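Local coordinates for carbohydrate deacetylase Agd3 (Neosartorya fumigata, PDB 6NWZ), which probably removes N-acetyl groups from galactosaminogalactan, an exopolysaccharide of the fungal biofilm, as a zinc-binding carbohydrate esterase, at residues A[115-129]-A[204-218]. Sequence-based numbering, arbitrary orientation.
With ZN (zinc ion), chain J.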
loop_
_atom_site.group_PDB
_atom_site.type_symbol
_atom_site.label_atom_id
_atom_site.label_comp_id
_atom_site.label_asym_id
_atom_site.label_seq_id
_atom_site.Cartn_x
_atom_site.Cartn_y
_atom_site.Cartn_z
ATOM N N ARG A 115 -13.134 -24.460 -5.124
ATOM C CA ARG A 115 -12.597 -24.007 -6.397
ATOM C C ARG A 115 -11.074 -24.094 -6.407
ATOM O O ARG A 115 -10.421 -24.155 -5.362
ATOM C CB ARG A 115 -13.050 -22.574 -6.682
ATOM C CG ARG A 115 -14.542 -22.459 -6.957
ATOM C CD ARG A 115 -14.992 -21.011 -7.036
ATOM N NE ARG A 115 -16.359 -20.895 -7.535
ATOM C CZ ARG A 115 -16.993 -19.740 -7.711
ATOM N NH1 ARG A 115 -16.390 -18.596 -7.424
ATOM N NH2 ARG A 115 -18.233 -19.730 -8.177
ATOM N N MET A 116 -10.514 -24.105 -7.617
ATOM C CA MET A 116 -9.073 -24.160 -7.824
ATOM C C MET A 116 -8.650 -23.088 -8.816
ATOM O O MET A 116 -9.341 -22.838 -9.809
ATOM C CB MET A 116 -8.629 -25.537 -8.332
ATOM C CG MET A 116 -7.174 -25.603 -8.760
ATOM S SD MET A 116 -6.684 -27.236 -9.339
ATOM C CE MET A 116 -6.836 -28.189 -7.830
ATOM N N VAL A 117 -7.511 -22.458 -8.544
ATOM C CA VAL A 117 -6.928 -21.450 -9.419
ATOM C C VAL A 117 -5.569 -21.953 -9.887
ATOM O O VAL A 117 -4.770 -22.439 -9.078
ATOM C CB VAL A 117 -6.794 -20.093 -8.707
ATOM C CG1 VAL A 117 -5.974 -19.126 -9.547
ATOM C CG2 VAL A 117 -8.171 -19.517 -8.408
ATOM N N GLN A 118 -5.314 -21.846 -11.188
ATOM C CA GLN A 118 -4.022 -22.197 -11.766
ATOM C C GLN A 118 -3.539 -21.045 -12.632
ATOM O O GLN A 118 -4.251 -20.611 -13.543
ATOM C CB GLN A 118 -4.111 -23.478 -12.594
ATOM C CG GLN A 118 -4.549 -24.688 -11.807
ATOM C CD GLN A 118 -3.948 -25.962 -12.352
ATOM O OE1 GLN A 118 -2.755 -26.016 -12.658
ATOM N NE2 GLN A 118 -4.769 -26.993 -12.481
ATOM N N PHE A 119 -2.337 -20.552 -12.352
ATOM C CA PHE A 119 -1.737 -19.506 -13.160
ATOM C C PHE A 119 -0.333 -19.922 -13.572
ATOM O O PHE A 119 0.291 -20.789 -12.953
ATOM C CB PHE A 119 -1.719 -18.143 -12.435
ATOM C CG PHE A 119 -0.917 -18.118 -11.154
ATOM C CD1 PHE A 119 0.469 -17.991 -11.178
ATOM C CD2 PHE A 119 -1.555 -18.165 -9.923
ATOM C CE1 PHE A 119 1.203 -17.949 -9.997
ATOM C CE2 PHE A 119 -0.828 -18.120 -8.739
ATOM C CZ PHE A 119 0.554 -18.012 -8.777
ATOM N N ASP A 120 0.151 -19.280 -14.638
ATOM C CA ASP A 120 1.428 -19.622 -15.266
ATOM C C ASP A 120 1.393 -21.041 -15.831
ATOM O O ASP A 120 2.347 -21.808 -15.702
ATOM C CB ASP A 120 2.596 -19.439 -14.292
ATOM C CG ASP A 120 3.943 -19.429 -14.987
ATOM O OD1 ASP A 120 3.974 -19.258 -16.225
ATOM O OD2 ASP A 120 4.968 -19.604 -14.296
ATOM N N VAL A 121 0.279 -21.392 -16.473
ATOM C CA VAL A 121 0.105 -22.703 -17.081
ATOM C C VAL A 121 -0.037 -22.545 -18.590
ATOM O O VAL A 121 -0.514 -21.521 -19.094
ATOM C CB VAL A 121 -1.109 -23.463 -16.494
ATOM C CG1 VAL A 121 -0.909 -23.711 -15.007
ATOM C CG2 VAL A 121 -2.401 -22.700 -16.746
ATOM N N TYR A 122 0.396 -23.574 -19.308
ATOM C CA TYR A 122 0.308 -23.594 -20.763
ATOM C C TYR A 122 -1.067 -24.102 -21.182
ATOM O O TYR A 122 -1.552 -25.087 -20.616
ATOM C CB TYR A 122 1.413 -24.482 -21.343
ATOM C CG TYR A 122 1.409 -24.605 -22.854
ATOM C CD1 TYR A 122 2.040 -23.658 -23.653
ATOM C CD2 TYR A 122 0.789 -25.682 -23.480
ATOM C CE1 TYR A 122 2.042 -23.775 -25.043
ATOM C CE2 TYR A 122 0.786 -25.807 -24.864
ATOM C CZ TYR A 122 1.413 -24.854 -25.639
ATOM O OH TYR A 122 1.409 -24.984 -27.010
ATOM N N PRO A 123 -1.729 -23.454 -22.155
ATOM C CA PRO A 123 -3.088 -23.876 -22.531
ATOM C C PRO A 123 -3.133 -25.287 -23.093
ATOM O O PRO A 123 -2.576 -25.571 -24.157
ATOM C CB PRO A 123 -3.505 -22.839 -23.582
ATOM C CG PRO A 123 -2.226 -22.271 -24.096
ATOM C CD PRO A 123 -1.272 -22.297 -22.938
ATOM N N GLY A 124 -3.807 -26.178 -22.372
ATOM C CA GLY A 124 -3.925 -27.555 -22.776
ATOM C C GLY A 124 -5.316 -28.085 -22.511
ATOM O O GLY A 124 -6.207 -27.350 -22.071
ATOM N N PRO A 125 -5.529 -29.376 -22.772
ATOM C CA PRO A 125 -6.869 -29.952 -22.573
ATOM C C PRO A 125 -7.362 -29.862 -21.139
ATOM O O PRO A 125 -8.573 -29.748 -20.918
ATOM C CB PRO A 125 -6.690 -31.411 -23.017
ATOM C CG PRO A 125 -5.484 -31.401 -23.894
ATOM C CD PRO A 125 -4.579 -30.364 -23.307
ATOM N N LYS A 126 -6.458 -29.904 -20.156
ATOM C CA LYS A 126 -6.857 -29.779 -18.758
ATOM C C LYS A 126 -7.456 -28.414 -18.448
ATOM O O LYS A 126 -8.088 -28.248 -17.398
ATOM C CB LYS A 126 -5.657 -30.035 -17.845
ATOM C CG LYS A 126 -5.060 -31.422 -17.978
ATOM C CD LYS A 126 -3.595 -31.423 -17.583
ATOM C CE LYS A 126 -2.823 -30.366 -18.364
ATOM N NZ LYS A 126 -3.064 -30.446 -19.837
ATOM N N PHE A 127 -7.268 -27.431 -19.328
ATOM C CA PHE A 127 -7.821 -26.098 -19.139
ATOM C C PHE A 127 -8.803 -25.733 -20.244
ATOM O O PHE A 127 -9.125 -24.554 -20.422
ATOM C CB PHE A 127 -6.699 -25.065 -19.050
ATOM C CG PHE A 127 -5.644 -25.412 -18.041
ATOM C CD1 PHE A 127 -5.948 -25.459 -16.689
ATOM C CD2 PHE A 127 -4.353 -25.707 -18.442
ATOM C CE1 PHE A 127 -4.981 -25.782 -15.758
ATOM C CE2 PHE A 127 -3.384 -26.030 -17.519
ATOM C CZ PHE A 127 -3.696 -26.068 -16.174
ATOM N N GLY A 128 -9.274 -26.728 -20.993
ATOM C CA GLY A 128 -10.310 -26.511 -21.988
ATOM C C GLY A 128 -9.906 -25.604 -23.127
ATOM O O GLY A 128 -10.769 -24.954 -23.728
ATOM N N ALA A 129 -8.616 -25.548 -23.448
ATOM C CA ALA A 129 -8.133 -24.654 -24.488
ATOM C C ALA A 129 -6.899 -25.251 -25.148
ATOM O O ALA A 129 -6.297 -26.205 -24.651
ATOM C CB ALA A 129 -7.818 -23.261 -23.929
ATOM N N ASN A 204 -13.233 -22.891 -15.987
ATOM C CA ASN A 204 -13.658 -24.217 -16.406
ATOM C C ASN A 204 -14.751 -24.733 -15.483
ATOM O O ASN A 204 -14.735 -24.478 -14.274
ATOM C CB ASN A 204 -12.485 -25.198 -16.402
ATOM C CG ASN A 204 -11.341 -24.744 -17.277
ATOM O OD1 ASN A 204 -10.227 -24.537 -16.798
ATOM N ND2 ASN A 204 -11.605 -24.596 -18.570
ATOM N N ASN A 205 -15.698 -25.462 -16.061
ATOM C CA ASN A 205 -16.685 -26.219 -15.298
ATOM C C ASN A 205 -16.673 -27.628 -15.876
ATOM O O ASN A 205 -17.309 -27.892 -16.899
ATOM C CB ASN A 205 -18.065 -25.582 -15.375
ATOM C CG ASN A 205 -19.058 -26.241 -14.441
ATOM O OD1 ASN A 205 -19.160 -27.466 -14.384
ATOM N ND2 ASN A 205 -19.792 -25.427 -13.695
ATOM N N PHE A 206 -15.939 -28.526 -15.223
ATOM C CA PHE A 206 -15.784 -29.902 -15.692
ATOM C C PHE A 206 -16.689 -30.802 -14.858
ATOM O O PHE A 206 -16.258 -31.466 -13.914
ATOM C CB PHE A 206 -14.326 -30.329 -15.614
ATOM C CG PHE A 206 -13.426 -29.597 -16.566
ATOM C CD1 PHE A 206 -13.809 -29.389 -17.883
ATOM C CD2 PHE A 206 -12.197 -29.115 -16.143
ATOM C CE1 PHE A 206 -12.979 -28.717 -18.761
ATOM C CE2 PHE A 206 -11.361 -28.443 -17.016
ATOM C CZ PHE A 206 -11.750 -28.242 -18.325
ATOM N N ASP A 207 -17.969 -30.816 -15.228
ATOM C CA ASP A 207 -18.992 -31.615 -14.554
ATOM C C ASP A 207 -18.997 -31.360 -13.046
ATOM O O ASP A 207 -18.962 -32.284 -12.231
ATOM C CB ASP A 207 -18.816 -33.103 -14.854
ATOM C CG ASP A 207 -18.923 -33.413 -16.332
ATOM O OD1 ASP A 207 -20.059 -33.575 -16.826
ATOM O OD2 ASP A 207 -17.871 -33.481 -17.002
ATOM N N GLY A 208 -19.045 -30.080 -12.675
ATOM C CA GLY A 208 -19.101 -29.666 -11.295
ATOM C C GLY A 208 -17.801 -29.105 -10.752
ATOM O O GLY A 208 -17.833 -28.264 -9.845
ATOM N N ARG A 209 -16.662 -29.552 -11.276
ATOM C CA ARG A 209 -15.369 -29.060 -10.818
ATOM C C ARG A 209 -15.092 -27.704 -11.455
ATOM O O ARG A 209 -15.050 -27.589 -12.684
ATOM C CB ARG A 209 -14.265 -30.056 -11.161
ATOM C CG ARG A 209 -12.891 -29.591 -10.725
ATOM C CD ARG A 209 -11.900 -30.730 -10.708
ATOM N NE ARG A 209 -11.725 -31.325 -12.027
ATOM C CZ ARG A 209 -10.852 -30.894 -12.931
ATOM N NH1 ARG A 209 -10.068 -29.855 -12.665
ATOM N NH2 ARG A 209 -10.765 -31.504 -14.103
ATOM N N GLU A 210 -14.907 -26.681 -10.625
ATOM C CA GLU A 210 -14.730 -25.315 -11.100
ATOM C C GLU A 210 -13.270 -24.910 -10.973
ATOM O O GLU A 210 -12.640 -25.146 -9.937
ATOM C CB GLU A 210 -15.614 -24.344 -10.320
ATOM C CG GLU A 210 -17.053 -24.793 -10.193
ATOM C CD GLU A 210 -17.940 -23.714 -9.617
ATOM O OE1 GLU A 210 -18.838 -23.240 -10.343
ATOM O OE2 GLU A 210 -17.732 -23.331 -8.447
ATOM N N GLN A 211 -12.744 -24.290 -12.025
ATOM C CA GLN A 211 -11.327 -23.978 -12.110
ATOM C C GLN A 211 -11.156 -22.664 -12.856
ATOM O O GLN A 211 -11.885 -22.393 -13.814
ATOM C CB GLN A 211 -10.568 -25.104 -12.823
ATOM C CG GLN A 211 -9.075 -24.873 -12.987
ATOM C CD GLN A 211 -8.387 -26.038 -13.670
ATOM O OE1 GLN A 211 -7.696 -26.829 -13.027
ATOM N NE2 GLN A 211 -8.577 -26.154 -14.981
ATOM N N MET A 212 -10.205 -21.850 -12.407
ATOM C CA MET A 212 -9.827 -20.620 -13.092
ATOM C C MET A 212 -8.364 -20.740 -13.499
ATOM O O MET A 212 -7.500 -20.987 -12.649
ATOM C CB MET A 212 -10.063 -19.391 -12.205
ATOM C CG MET A 212 -9.540 -18.088 -12.803
ATOM S SD MET A 212 -9.927 -16.598 -11.856
ATOM C CE MET A 212 -11.683 -16.427 -12.147
ATOM N N ALA A 213 -8.091 -20.581 -14.795
ATOM C CA ALA A 213 -6.767 -20.812 -15.361
ATOM C C ALA A 213 -6.264 -19.555 -16.054
ATOM O O ALA A 213 -6.972 -18.971 -16.881
ATOM C CB ALA A 213 -6.784 -21.981 -16.353
ATOM N N PHE A 214 -5.036 -19.157 -15.729
ATOM C CA PHE A 214 -4.389 -17.990 -16.314
ATOM C C PHE A 214 -3.237 -18.450 -17.202
ATOM O O PHE A 214 -2.286 -19.074 -16.717
ATOM C CB PHE A 214 -3.878 -17.042 -15.228
ATOM C CG PHE A 214 -4.951 -16.186 -14.604
ATOM C CD1 PHE A 214 -5.705 -16.658 -13.545
ATOM C CD2 PHE A 214 -5.188 -14.899 -15.066
ATOM C CE1 PHE A 214 -6.683 -15.872 -12.965
ATOM C CE2 PHE A 214 -6.166 -14.108 -14.491
ATOM C CZ PHE A 214 -6.915 -14.595 -13.439
ATOM N N PHE A 215 -3.320 -18.137 -18.493
ATOM C CA PHE A 215 -2.276 -18.467 -19.463
ATOM C C PHE A 215 -1.173 -17.416 -19.506
ATOM O O PHE A 215 -0.676 -17.065 -20.581
ATOM C CB PHE A 215 -2.903 -18.649 -20.842
ATOM C CG PHE A 215 -4.017 -19.659 -20.873
ATOM C CD1 PHE A 215 -3.883 -20.879 -20.231
ATOM C CD2 PHE A 215 -5.203 -19.380 -21.537
ATOM C CE1 PHE A 215 -4.912 -21.811 -20.256
ATOM C CE2 PHE A 215 -6.235 -20.307 -21.565
ATOM C CZ PHE A 215 -6.087 -21.522 -20.923
ATOM N N ILE A 216 -0.777 -16.893 -18.346
ATOM C CA ILE A 216 0.262 -15.876 -18.254
ATOM C C ILE A 216 0.977 -16.063 -16.924
ATOM O O ILE A 216 0.386 -16.523 -15.943
ATOM C CB ILE A 216 -0.328 -14.450 -18.397
ATOM C CG1 ILE A 216 0.772 -13.391 -18.326
ATOM C CG2 ILE A 216 -1.399 -14.187 -17.339
ATOM C CD1 ILE A 216 0.274 -11.993 -18.586
ATOM N N GLY A 217 2.268 -15.735 -16.901
ATOM C CA GLY A 217 3.022 -15.818 -15.665
ATOM C C GLY A 217 2.670 -14.697 -14.703
ATOM O O GLY A 217 2.192 -13.632 -15.092
ATOM N N PHE A 218 2.912 -14.951 -13.419
ATOM C CA PHE A 218 2.693 -13.975 -12.361
ATOM C C PHE A 218 4.015 -13.598 -11.700
ATOM O O PHE A 218 4.918 -14.428 -11.568
ATOM C CB PHE A 218 1.718 -14.517 -11.314
ATOM C CG PHE A 218 0.278 -14.277 -11.652
ATOM C CD1 PHE A 218 -0.318 -14.928 -12.716
ATOM C CD2 PHE A 218 -0.482 -13.404 -10.896
ATOM C CE1 PHE A 218 -1.650 -14.705 -13.022
ATOM C CE2 PHE A 218 -1.812 -13.179 -11.195
ATOM C CZ PHE A 218 -2.397 -13.830 -12.258
HETATM ZN ZN ZN J . -20.780 -23.109 -8.971
#
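Backbone bonds zip Met116 and Gln118 to the neighbouring strand: Met116 O takes the N-H of Met212, Gln118 N gives to Met212 O at 2.8 Å, and Gln118 O accepts from Phe214 N. They follow the parallel register of strands 115-119 and 209-214 (Met116 with Gln211, Val117 with Met212, Gln118 with Ala213), axes 10° apart.

Gln211 makes three side-chain bonds. Its extended chain, CG anti to the backbone N (chi1 179°), lets NE2 bridge loop and hairpin: one N-H points at Lys126 O (3.2 Å), the other at Asn204 OD1 (2.9 Å) on the adjoining strand, both in the amide plane, which fixes the flip. OE1 accepts from Gln118 NE2, above the carbonyl plane. Asn204 ND2 reaches Phe127 O and also bonds Thr182.

All this lies in the CBM87 region, the presumed carbohydrate-binding module, where a type I' turn from Phe206 to Arg209 joins strands 198-206 and 209-214 as a hairpin.

Near that turn a nearly straight N-H...O bond, Arg115 NE to Glu210 OE2 (2.9 Å), forms part of a salt bridge, in the guanidinium plane but from above the carboxylate plane. Arg115 NH1 bonds Trp236 O, and the Trp236 ring makes a cation-pi contact with Arg115. Glu210 OE1 binds zinc at 2.4 Å together with Leu684 O.

Pro123 CB sits over the centre of the Phe215 ring, a CH-pi contact of 3.8 Å to the centroid, with Phe127 CB at the ring's edge. Phe119 CB and CD1 lie against Phe218 CD1, the ring planes oblique at 44°.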